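Local atomic coordinates of hydrazine synthase subunit alpha (Candidatus Kuenenia stuttgartiensis, PDB entry 5C2V), a protein that catalyses, within the hydrazine synthase complex, the condensation of hydroxylamine with ammonia to hydrazine, carrying two c-type hemes beside a six-bladed beta-propeller. Residues 439-442 against 447-450; 461-466 against 760-765; 528-533 against 539-544; 535-540 against 712-717. All coordinates share one frame; numbering follows the deposited sequence.

Overall arrangement
Contact 1 comes first along the chain and closes before the others open; contacts 3 and 4 are nested inside the long loop closed by contact 2. Strands 461-467, 527-532 and 538-541 are successive neighbours in one antiparallel sheet, which contacts 2, 3 and 4 all reach, their centres 8 to 10 Å apart. Contact 1 lies about 10 Å, centre to centre, from contact 3, and both touch the same heme c; Gln-540 bonds to His-448 O between them. Contacts 2 and 4 join the middle-domain sheet to the cytochrome c domain. The hairpin 527-541 thus both lines the pocket of the pentacoordinated heme and, with strand 461-467, meets the domain carrying the bis-histidine heme.

Contact 1 of 4, residues 439-442 against 447-450; sequences SDQP and PHQK. With HEC (heme c), chain B.
Lys-450 N donates to Pro-442 O across the two loops at 3.1 Å, with an N-H...O angle of 165°, the donor tilted slightly from the carbonyl plane. Beside this bond Gln-449 CB rests 3.5 Å from the same Pro-442 O. The Lys-450 side chain then runs fully extended alongside residues 439-441, its CE 3.7 Å from Ser-439 CB, and carries NZ onward to Thr-437 O. On the other flank the amide end of Gln-441 lies against the His-448 imidazole; the two side chains cross at about a right angle with their planes 44° apart, and the bend at chi2 (-63°) is what folds the glutamine over toward the ring. Gln-449 CG sits 3.8 Å above the centre of one imidazole face. Residues 439-441 form an ST turn, in which Gln-441 N donates to Ser-439 OG at 3.0 Å, and His-448 brings the contact to the pentacoordinated heme c, its CB 3.2 Å from propionate atom O1D. His-448 NE2 has a further, weak bond to Asp-277. Next to the turn, Asp-440 OD1 is hydrogen-bonded to ND1 of His-560, the histidine of the heme-binding CXXCH motif. In this subunit His-560 coordinates zinc with Cys-276, while Tyr-564 is the axial ligand of the iron.

Contact 2 of 4, residues 461-466 against 760-765; sequences AVRIIQ and WIDLGA
Arg-463 leaves its strand stretched out, CG lying opposite the backbone N, and bends only at chi3 (-64°), which swings the guanidinium up to the carboxylate of Asp-762 at the end of helix 751-762. NH1 meets OD2 at 2.7 Å in a salt bridge made through one atom on each side; its hydrogen-bond geometry is weak, the N-H...O angle being 128°. The two planes stand 72° apart, so this is not the coplanar, two-pronged pairing of arginine and carboxylate. Two residues along the strand, Ile-465 adds an apolar touch: its CD1 is 3.7 Å from Leu-763 CD2, and the same leucine methyl is also 4.0 Å from Ile-465 CG1 and from CG2, nestling into the branched side chain. The helix ends here in a Schellman motif, with Ala-765 N bonded to Trp-760 O at 2.9 Å and Gly-764 N to Ile-761 O at 3.0 Å; Gly-764 supplies the positive phi. The C-terminal part of helix 751-762, in the cytochrome c region, thereby meets strand 461-467 of the middle-domain sheet. All four touching residues are buried, and further bonds hold the charged ends. Arg-463 also reaches Tyr-508 OH through NE, Gln-530 OE1 through NH1 and Gly-536 O through NH2, while Asp-762 accepts from Ala-713 N and Ser-538 N. The neutral acceptors around the arginine probably fix the orientation of the guanidinium, while the salt bridge and two backbone N-H donors would be expected to stabilise the ionised carboxylate in this buried junction.

Contact 3 of 4, residues 528-533 against 539-544; sequences YMQILD and VQTALT. With HEC (heme c), chain B.
Ala-542 N donates to Met-529 O at 3.1 Å in a nearly straight bond (N-H...O 171°), and Val-539 N to Ile-531 O at 3.0 Å (157°). Between them the Ile-531 N to Gln-540 O bond is long and bent, hence weak. Gln-530 and Thr-541 form an antiparallel non-hydrogen-bonded pair whose side chains lie side by side, pointing the same way; the ends continue outward, Gln-530 to Arg-463 and Asp-762 O, Thr-541 OG1 to Ser-711. This is the beta hairpin of strands 527-532 and 538-541 in the middle domain, and residues from both arms line the pocket of the pentacoordinated heme c. Met-529 and Ala-542 approach the same face of the porphyrin: Met-529 SD lies 3.5 Å from meso carbon CHC, Ala-542 CB 3.5 Å from pyrrole carbon C1D. The methionine gets there with CG between its backbone N and carbonyl carbon (chi1 57°) and further bends beyond. Ile-531 CG2 faces the heme substituent carbon CAC, while its CD1 packs 3.7 Å from Gln-540 CB. Gln-540 runs out extended, NE2 passing heme methyl CMD on its way to His-448 O. Thr-544 OG1 is 3.5 Å from CAA at the base of a propionate and is hydrogen-bonded to Gln-245. At this same end, Tyr-528 lays its ring obliquely by the backbone, CD1 3.3 Å from Ala-542 O; its hydroxyl bonds to Arg-503, and Trp-545 meets the ring edge-to-face.

Contact 4 of 4, residues 535-540 against 712-717; sequences KGMSVQ and AAINSL
Ser-538 O and Ile-714 N are joined through one water molecule, which donates to Ser-538 O at 2.6 Å and accepts from Ile-714 N at 3.0 Å. No direct hydrogen bond crosses between the two segments, so the polar connection is indirect: this water, and the carboxylate of Asp-762, which takes Ala-713 N on OD1 and Ser-538 N on OD2. Ile-714 CG2 comes up beside the water, 3.5 Å from the same Ser-538 O. The other branch of the isoleucine faces Met-537, whose CE is 3.7 Å from Ile-714 CG1; the side chains cross at about a right angle, and SD passes 4.1 Å from Ile-714 CA. The terminal bend of Met-537 (chi3 -61°) turns its methyl onto the isoleucine after an otherwise extended run. Residues 713-716 are a type I beta turn, closed by Ser-716 N to Ala-713 O at 3.0 Å, immediately before helix 717-722 of the cytochrome c domain; residues 535-540 run from the loop of the middle-domain hairpin into strand 538-541, turning a corner at Val-539. Ser-716, at the N-cap position, makes no capping bond with its side chain. Instead OG donates to Ala-712 O at 2.9 Å, in the carbonyl plane, and also accepts from Asn-709 N, which ties the turn to the chain before it. Around the apolar pair, Val-719 and Val-758 pack on Met-537, and Leu-727 and Ala-451 on Ile-714.

Contact 1 of 4, residues 439-442 against 447-450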
# COMPACT_ATOMS: atom_id res chain seq x y z
N SER D 439 6.13 13.23 -17.24
CA SER D 439 5.61 12.76 -15.96
C SER D 439 6.65 12.03 -15.13
O SER D 439 7.63 11.50 -15.66
CB SER D 439 4.41 11.84 -16.19
OG SER D 439 3.80 11.48 -14.96
N ASP D 440 6.43 12.00 -13.82
CA ASP D 440 7.26 11.21 -12.92
C ASP D 440 6.60 9.86 -12.65
O ASP D 440 7.12 9.03 -11.91
CB ASP D 440 7.51 11.96 -11.60
CG ASP D 440 6.28 12.05 -10.72
OD1 ASP D 440 5.15 11.92 -11.24
OD2 ASP D 440 6.43 12.25 -9.50
N GLN D 441 5.43 9.66 -13.26
CA GLN D 441 4.66 8.43 -13.07
C GLN D 441 5.08 7.36 -14.07
O GLN D 441 5.35 7.65 -15.23
CB GLN D 441 3.16 8.72 -13.21
CG GLN D 441 2.60 9.58 -12.09
CD GLN D 441 2.70 8.92 -10.74
OE1 GLN D 441 3.27 9.48 -9.80
NE2 GLN D 441 2.13 7.72 -10.62
N PRO D 442 5.13 6.10 -13.61
CA PRO D 442 5.50 4.97 -14.46
C PRO D 442 4.31 4.42 -15.23
O PRO D 442 3.20 4.94 -15.10
CB PRO D 442 6.01 3.94 -13.45
CG PRO D 442 5.17 4.19 -12.24
CD PRO D 442 4.91 5.68 -12.21
N PRO D 447 -5.24 4.23 -12.74
CA PRO D 447 -5.66 5.30 -13.66
C PRO D 447 -4.82 6.58 -13.58
O PRO D 447 -4.79 7.34 -14.54
CB PRO D 447 -7.10 5.59 -13.23
CG PRO D 447 -7.17 5.15 -11.81
CD PRO D 447 -6.29 3.94 -11.74
N HIS D 448 -4.14 6.80 -12.46
CA HIS D 448 -3.32 8.00 -12.30
C HIS D 448 -1.92 7.77 -12.88
O HIS D 448 -1.06 8.64 -12.80
CB HIS D 448 -3.23 8.41 -10.84
CG HIS D 448 -2.34 7.54 -10.01
ND1 HIS D 448 -2.74 6.31 -9.53
CD2 HIS D 448 -1.07 7.73 -9.56
CE1 HIS D 448 -1.75 5.77 -8.83
NE2 HIS D 448 -0.73 6.61 -8.84
N GLN D 449 -1.72 6.59 -13.46
CA GLN D 449 -0.45 6.25 -14.09
C GLN D 449 -0.62 6.15 -15.60
O GLN D 449 -1.71 6.36 -16.13
CB GLN D 449 0.09 4.94 -13.53
CG GLN D 449 0.35 4.96 -12.04
CD GLN D 449 0.63 3.58 -11.48
OE1 GLN D 449 0.12 2.57 -11.98
NE2 GLN D 449 1.45 3.52 -10.43
N LYS D 450 0.47 5.84 -16.30
CA LYS D 450 0.43 5.70 -17.75
C LYS D 450 0.00 4.30 -18.15
O LYS D 450 0.45 3.31 -17.56
CB LYS D 450 1.80 6.03 -18.36
CG LYS D 450 2.24 7.47 -18.16
CD LYS D 450 3.54 7.75 -18.91
CE LYS D 450 3.97 9.19 -18.74
NZ LYS D 450 5.21 9.49 -19.51
FE HEC B . -1.77 17.59 -12.29
CHA HEC B . -2.19 15.86 -9.33
CHB HEC B . -2.27 20.54 -10.62
CHC HEC B . -1.75 19.31 -15.28
CHD HEC B . -1.48 14.64 -14.01
NA HEC B . -2.15 18.10 -10.34
C1A HEC B . -2.30 17.23 -9.28
C2A HEC B . -2.58 18.01 -8.09
C3A HEC B . -2.61 19.30 -8.44
C4A HEC B . -2.34 19.39 -9.86
CMA HEC B . -2.87 20.49 -7.50
CAA HEC B . -2.82 17.43 -6.68
CBA HEC B . -1.54 17.54 -5.85
CGA HEC B . -0.47 16.62 -6.40
O1A HEC B . 0.68 17.08 -6.59
O2A HEC B . -0.77 15.42 -6.64
NB HEC B . -2.11 19.56 -12.87
C1B HEC B . -2.02 20.61 -11.97
C2B HEC B . -1.61 21.79 -12.70
C3B HEC B . -1.47 21.46 -13.99
C4B HEC B . -1.77 20.05 -14.12
CMB HEC B . -1.38 23.19 -12.10
CAB HEC B . -1.03 22.42 -15.11
CBB HEC B . -2.20 22.63 -16.11
NC HEC B . -1.58 17.07 -14.28
C1C HEC B . -1.71 17.93 -15.36
C2C HEC B . -1.68 17.14 -16.57
C3C HEC B . -1.72 15.85 -16.21
C4C HEC B . -1.59 15.78 -14.77
CMC HEC B . -1.93 17.68 -17.99
CAC HEC B . -1.76 14.65 -17.18
CBC HEC B . -3.10 13.90 -17.02
ND HEC B . -1.84 15.56 -11.75
C1D HEC B . -1.67 14.52 -12.65
C2D HEC B . -1.71 13.26 -11.93
C3D HEC B . -1.93 13.65 -10.47
C4D HEC B . -2.00 15.09 -10.45
CMD HEC B . -1.56 11.85 -12.53
CAD HEC B . -2.06 12.71 -9.25
CBD HEC B . -3.33 11.89 -9.40
CGD HEC B . -3.46 10.95 -8.24
O1D HEC B . -4.35 10.06 -8.30
O2D HEC B . -2.68 11.07 -7.26

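Contact 2 of 4, residues 461-466 against 760-765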
# COMPACT_ATOMS: atom_id res chain seq x y z
N ALA D 461 -4.86 14.76 -28.12
CA ALA D 461 -5.76 15.72 -27.49
C ALA D 461 -5.89 15.49 -25.99
O ALA D 461 -5.22 14.63 -25.42
CB ALA D 461 -7.14 15.64 -28.14
N VAL D 462 -6.75 16.28 -25.36
CA VAL D 462 -7.04 16.15 -23.94
C VAL D 462 -8.54 16.29 -23.70
O VAL D 462 -9.22 17.11 -24.33
CB VAL D 462 -6.29 17.20 -23.08
CG1 VAL D 462 -4.80 16.91 -23.06
CG2 VAL D 462 -6.57 18.61 -23.58
N ARG D 463 -9.05 15.46 -22.78
CA ARG D 463 -10.44 15.54 -22.35
C ARG D 463 -10.54 16.31 -21.04
O ARG D 463 -9.81 16.02 -20.09
CB ARG D 463 -11.05 14.15 -22.20
CG ARG D 463 -12.48 14.17 -21.68
CD ARG D 463 -13.04 12.77 -21.46
NE ARG D 463 -13.15 12.01 -22.70
CZ ARG D 463 -12.37 10.98 -23.02
NH1 ARG D 463 -11.42 10.59 -22.19
NH2 ARG D 463 -12.55 10.35 -24.18
N ILE D 464 -11.43 17.28 -21.00
CA ILE D 464 -11.65 18.10 -19.82
C ILE D 464 -13.03 17.81 -19.24
O ILE D 464 -14.05 17.96 -19.92
CB ILE D 464 -11.52 19.60 -20.13
CG1 ILE D 464 -10.29 19.86 -21.00
CG2 ILE D 464 -11.44 20.40 -18.83
CD1 ILE D 464 -10.12 21.31 -21.40
N ILE D 465 -13.02 17.42 -17.96
CA ILE D 465 -14.19 16.91 -17.26
C ILE D 465 -14.56 17.78 -16.07
O ILE D 465 -13.69 18.17 -15.29
CB ILE D 465 -13.93 15.46 -16.77
CG1 ILE D 465 -13.70 14.52 -17.95
CG2 ILE D 465 -15.08 14.96 -15.90
CD1 ILE D 465 -13.28 13.13 -17.55
N GLN D 466 -15.84 18.08 -15.91
CA GLN D 466 -16.31 18.85 -14.76
C GLN D 466 -17.07 17.98 -13.76
O GLN D 466 -18.05 17.33 -14.11
CB GLN D 466 -17.20 20.01 -15.20
CG GLN D 466 -17.75 20.83 -14.04
CD GLN D 466 -18.70 21.93 -14.49
OE1 GLN D 466 -18.78 22.24 -15.68
NE2 GLN D 466 -19.42 22.51 -13.55
N TRP D 760 -17.98 6.89 -21.77
CA TRP D 760 -18.67 6.45 -20.56
C TRP D 760 -17.71 5.84 -19.55
O TRP D 760 -17.74 6.18 -18.37
CB TRP D 760 -19.78 5.45 -20.90
CG TRP D 760 -20.35 4.77 -19.69
CD1 TRP D 760 -21.04 5.35 -18.67
CD2 TRP D 760 -20.30 3.37 -19.39
NE1 TRP D 760 -21.41 4.40 -17.75
CE2 TRP D 760 -20.97 3.18 -18.17
CE3 TRP D 760 -19.74 2.26 -20.04
CZ2 TRP D 760 -21.10 1.92 -17.58
CZ3 TRP D 760 -19.88 1.01 -19.45
CH2 TRP D 760 -20.55 0.86 -18.23
N ILE D 761 -16.84 4.96 -20.03
CA ILE D 761 -15.87 4.31 -19.15
C ILE D 761 -14.83 5.30 -18.62
O ILE D 761 -14.50 5.29 -17.43
CB ILE D 761 -15.15 3.15 -19.87
CG1 ILE D 761 -16.17 2.09 -20.30
CG2 ILE D 761 -14.09 2.54 -18.97
CD1 ILE D 761 -15.54 0.86 -20.90
N ASP D 762 -14.32 6.16 -19.50
CA ASP D 762 -13.33 7.16 -19.11
C ASP D 762 -13.89 8.16 -18.09
O ASP D 762 -13.14 8.72 -17.28
CB ASP D 762 -12.81 7.91 -20.34
CG ASP D 762 -11.52 7.33 -20.88
OD1 ASP D 762 -11.14 6.22 -20.44
OD2 ASP D 762 -10.90 7.97 -21.74
N LEU D 763 -15.20 8.37 -18.13
CA LEU D 763 -15.86 9.27 -17.19
C LEU D 763 -16.02 8.66 -15.80
O LEU D 763 -16.46 9.33 -14.87
CB LEU D 763 -17.23 9.69 -17.73
CG LEU D 763 -17.28 10.82 -18.76
CD1 LEU D 763 -18.68 10.94 -19.34
CD2 LEU D 763 -16.84 12.13 -18.14
N GLY D 764 -15.67 7.38 -15.67
CA GLY D 764 -15.85 6.68 -14.42
C GLY D 764 -16.97 5.65 -14.44
O GLY D 764 -17.28 5.04 -13.41
N ALA D 765 -17.58 5.47 -15.61
CA ALA D 765 -18.58 4.43 -15.83
C ALA D 765 -19.76 4.52 -14.86
O ALA D 765 -20.13 3.53 -14.23
CB ALA D 765 -17.93 3.05 -15.73

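Contact 3 of 4, residues 528-533 against 539-544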
# COMPACT_ATOMS: atom_id res chain seq x y z
N TYR D 528 -10.96 18.46 -14.03
CA TYR D 528 -9.66 17.83 -14.22
C TYR D 528 -9.48 17.41 -15.69
O TYR D 528 -10.38 17.61 -16.51
CB TYR D 528 -9.49 16.62 -13.29
CG TYR D 528 -10.46 15.49 -13.52
CD1 TYR D 528 -10.13 14.42 -14.33
CD2 TYR D 528 -11.71 15.49 -12.90
CE1 TYR D 528 -11.02 13.38 -14.54
CE2 TYR D 528 -12.60 14.45 -13.10
CZ TYR D 528 -12.25 13.40 -13.92
OH TYR D 528 -13.13 12.36 -14.12
N MET D 529 -8.33 16.83 -16.00
CA MET D 529 -7.96 16.58 -17.40
C MET D 529 -7.48 15.16 -17.66
O MET D 529 -7.05 14.45 -16.74
CB MET D 529 -6.88 17.57 -17.83
CG MET D 529 -5.63 17.52 -16.96
SD MET D 529 -5.04 19.16 -16.50
CE MET D 529 -6.41 19.74 -15.51
N GLN D 530 -7.56 14.74 -18.92
CA GLN D 530 -7.06 13.44 -19.35
C GLN D 530 -6.32 13.55 -20.68
O GLN D 530 -6.88 14.03 -21.66
CB GLN D 530 -8.21 12.44 -19.50
CG GLN D 530 -8.85 12.01 -18.19
CD GLN D 530 -9.98 11.02 -18.41
OE1 GLN D 530 -10.66 11.06 -19.44
NE2 GLN D 530 -10.19 10.13 -17.45
N ILE D 531 -5.07 13.09 -20.72
CA ILE D 531 -4.32 13.07 -21.97
C ILE D 531 -4.79 11.89 -22.83
O ILE D 531 -5.03 10.79 -22.32
CB ILE D 531 -2.80 12.99 -21.73
CG1 ILE D 531 -2.44 11.75 -20.91
CG2 ILE D 531 -2.31 14.24 -21.02
CD1 ILE D 531 -0.95 11.60 -20.65
N LEU D 532 -4.94 12.12 -24.13
CA LEU D 532 -5.55 11.13 -25.01
C LEU D 532 -4.63 10.68 -26.14
O LEU D 532 -3.83 11.46 -26.65
CB LEU D 532 -6.85 11.69 -25.60
CG LEU D 532 -7.81 12.39 -24.64
CD1 LEU D 532 -9.04 12.89 -25.39
CD2 LEU D 532 -8.21 11.47 -23.50
N ASP D 533 -4.76 9.41 -26.54
CA ASP D 533 -3.99 8.88 -27.66
C ASP D 533 -4.74 9.10 -28.98
O ASP D 533 -5.75 9.80 -29.01
CB ASP D 533 -3.69 7.39 -27.46
CG ASP D 533 -4.94 6.55 -27.23
OD1 ASP D 533 -6.06 7.05 -27.44
OD2 ASP D 533 -4.79 5.37 -26.85
N VAL D 539 -4.81 7.91 -21.60
CA VAL D 539 -3.60 7.21 -21.21
C VAL D 539 -3.32 7.43 -19.73
O VAL D 539 -2.93 6.51 -19.01
CB VAL D 539 -2.39 7.66 -22.04
CG1 VAL D 539 -1.13 6.92 -21.61
CG2 VAL D 539 -2.66 7.44 -23.53
N GLN D 540 -3.53 8.67 -19.28
CA GLN D 540 -3.31 9.03 -17.89
C GLN D 540 -4.36 10.05 -17.44
O GLN D 540 -4.69 10.97 -18.18
CB GLN D 540 -1.90 9.60 -17.70
CG GLN D 540 -1.47 9.80 -16.26
CD GLN D 540 -0.01 10.17 -16.14
OE1 GLN D 540 0.70 10.28 -17.14
NE2 GLN D 540 0.46 10.36 -14.91
N THR D 541 -4.86 9.87 -16.23
CA THR D 541 -5.89 10.75 -15.69
C THR D 541 -5.34 11.53 -14.50
O THR D 541 -4.67 10.96 -13.64
CB THR D 541 -7.14 9.96 -15.26
OG1 THR D 541 -7.65 9.22 -16.38
CG2 THR D 541 -8.23 10.91 -14.75
N ALA D 542 -5.63 12.82 -14.46
CA ALA D 542 -5.23 13.62 -13.31
C ALA D 542 -6.36 13.59 -12.31
O ALA D 542 -7.42 14.18 -12.54
CB ALA D 542 -4.91 15.05 -13.73
N LEU D 543 -6.14 12.91 -11.19
CA LEU D 543 -7.20 12.73 -10.22
C LEU D 543 -7.01 13.71 -9.08
O LEU D 543 -6.15 13.54 -8.22
CB LEU D 543 -7.23 11.29 -9.71
CG LEU D 543 -7.64 10.24 -10.74
CD1 LEU D 543 -7.47 8.84 -10.18
CD2 LEU D 543 -9.07 10.47 -11.20
N THR D 544 -7.86 14.73 -9.10
CA THR D 544 -7.78 15.88 -8.22
C THR D 544 -8.86 16.85 -8.67
O THR D 544 -9.54 16.60 -9.66
CB THR D 544 -6.40 16.57 -8.27
OG1 THR D 544 -6.29 17.52 -7.20
CG2 THR D 544 -6.21 17.28 -9.60
FE HEC B . -1.77 17.59 -12.29
CHA HEC B . -2.19 15.86 -9.33
CHB HEC B . -2.27 20.54 -10.62
CHC HEC B . -1.75 19.31 -15.28
CHD HEC B . -1.48 14.64 -14.01
NA HEC B . -2.15 18.10 -10.34
C1A HEC B . -2.30 17.23 -9.28
C2A HEC B . -2.58 18.01 -8.09
C3A HEC B . -2.61 19.30 -8.44
C4A HEC B . -2.34 19.39 -9.86
CMA HEC B . -2.87 20.49 -7.50
CAA HEC B . -2.82 17.43 -6.68
CBA HEC B . -1.54 17.54 -5.85
CGA HEC B . -0.47 16.62 -6.40
O1A HEC B . 0.68 17.08 -6.59
O2A HEC B . -0.77 15.42 -6.64
NB HEC B . -2.11 19.56 -12.87
C1B HEC B . -2.02 20.61 -11.97
C2B HEC B . -1.61 21.79 -12.70
C3B HEC B . -1.47 21.46 -13.99
C4B HEC B . -1.77 20.05 -14.12
CMB HEC B . -1.38 23.19 -12.10
CAB HEC B . -1.03 22.42 -15.11
CBB HEC B . -2.20 22.63 -16.11
NC HEC B . -1.58 17.07 -14.28
C1C HEC B . -1.71 17.93 -15.36
C2C HEC B . -1.68 17.14 -16.57
C3C HEC B . -1.72 15.85 -16.21
C4C HEC B . -1.59 15.78 -14.77
CMC HEC B . -1.93 17.68 -17.99
CAC HEC B . -1.76 14.65 -17.18
CBC HEC B . -3.10 13.90 -17.02
ND HEC B . -1.84 15.56 -11.75
C1D HEC B . -1.67 14.52 -12.65
C2D HEC B . -1.71 13.26 -11.93
C3D HEC B . -1.93 13.65 -10.47
C4D HEC B . -2.00 15.09 -10.45
CMD HEC B . -1.56 11.85 -12.53
CAD HEC B . -2.06 12.71 -9.25
CBD HEC B . -3.33 11.89 -9.40
CGD HEC B . -3.46 10.95 -8.24
O1D HEC B . -4.35 10.06 -8.30
O2D HEC B . -2.68 11.07 -7.26

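Contact 4 of 4, residues 535-540 against 712-717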
# COMPACT_ATOMS: atom_id res chain seq x y z
N LYS D 535 -6.54 7.19 -30.66
CA LYS D 535 -7.87 6.59 -30.71
C LYS D 535 -8.87 7.33 -29.82
O LYS D 535 -10.06 7.00 -29.81
CB LYS D 535 -7.81 5.11 -30.33
CG LYS D 535 -7.13 4.24 -31.37
CD LYS D 535 -7.29 2.76 -31.07
CE LYS D 535 -6.70 1.92 -32.19
NZ LYS D 535 -7.33 2.22 -33.50
N GLY D 536 -8.39 8.32 -29.08
CA GLY D 536 -9.26 9.13 -28.24
C GLY D 536 -9.49 8.59 -26.84
O GLY D 536 -10.50 8.91 -26.21
N MET D 537 -8.56 7.77 -26.36
CA MET D 537 -8.70 7.16 -25.04
C MET D 537 -7.69 7.72 -24.05
O MET D 537 -6.59 8.12 -24.44
CB MET D 537 -8.55 5.64 -25.15
CG MET D 537 -9.55 4.99 -26.10
SD MET D 537 -9.34 3.20 -26.23
CE MET D 537 -7.68 3.10 -26.88
N SER D 538 -8.06 7.74 -22.78
CA SER D 538 -7.20 8.33 -21.75
C SER D 538 -6.03 7.41 -21.39
O SER D 538 -6.22 6.29 -20.93
CB SER D 538 -8.01 8.65 -20.50
OG SER D 538 -7.17 9.11 -19.45
N VAL D 539 -4.81 7.91 -21.60
CA VAL D 539 -3.60 7.21 -21.21
C VAL D 539 -3.32 7.43 -19.73
O VAL D 539 -2.93 6.51 -19.01
CB VAL D 539 -2.39 7.66 -22.04
CG1 VAL D 539 -1.13 6.92 -21.61
CG2 VAL D 539 -2.66 7.44 -23.53
N GLN D 540 -3.53 8.67 -19.28
CA GLN D 540 -3.31 9.03 -17.89
C GLN D 540 -4.36 10.05 -17.44
O GLN D 540 -4.69 10.97 -18.18
CB GLN D 540 -1.90 9.60 -17.70
CG GLN D 540 -1.47 9.80 -16.26
CD GLN D 540 -0.01 10.17 -16.14
OE1 GLN D 540 0.70 10.28 -17.14
NE2 GLN D 540 0.46 10.36 -14.91
N ALA D 712 -10.17 4.36 -17.02
CA ALA D 712 -9.32 3.93 -18.12
C ALA D 712 -10.11 3.05 -19.07
O ALA D 712 -10.42 1.90 -18.74
CB ALA D 712 -8.09 3.20 -17.59
N ALA D 713 -10.40 3.54 -20.26
CA ALA D 713 -11.11 2.73 -21.24
C ALA D 713 -10.12 1.82 -21.94
O ALA D 713 -10.44 0.70 -22.34
CB ALA D 713 -11.84 3.61 -22.25
N ILE D 714 -8.90 2.32 -22.06
CA ILE D 714 -7.83 1.63 -22.76
C ILE D 714 -7.40 0.36 -22.01
O ILE D 714 -6.83 -0.55 -22.60
CB ILE D 714 -6.62 2.58 -22.94
CG1 ILE D 714 -5.62 2.02 -23.95
CG2 ILE D 714 -5.97 2.89 -21.60
CD1 ILE D 714 -4.43 2.92 -24.19
N ASN D 715 -7.70 0.31 -20.71
CA ASN D 715 -7.38 -0.86 -19.90
C ASN D 715 -8.55 -1.83 -19.76
O ASN D 715 -8.43 -2.88 -19.13
CB ASN D 715 -6.92 -0.43 -18.51
CG ASN D 715 -5.53 0.18 -18.51
OD1 ASN D 715 -4.73 -0.07 -19.41
ND2 ASN D 715 -5.25 1.00 -17.50
N SER D 716 -9.69 -1.48 -20.36
CA SER D 716 -10.91 -2.25 -20.19
C SER D 716 -11.04 -3.37 -21.22
O SER D 716 -10.91 -3.14 -22.42
CB SER D 716 -12.13 -1.33 -20.26
OG SER D 716 -12.10 -0.37 -19.21
N LEU D 717 -11.31 -4.58 -20.74
CA LEU D 717 -11.45 -5.76 -21.60
C LEU D 717 -12.56 -5.56 -22.63
O LEU D 717 -12.44 -6.00 -23.77
CB LEU D 717 -11.74 -7.00 -20.75
CG LEU D 717 -11.63 -8.39 -21.40
CD1 LEU D 717 -11.20 -9.41 -20.36
CD2 LEU D 717 -12.94 -8.81 -22.05
O HOH W 1 -8.40 5.21 -21.70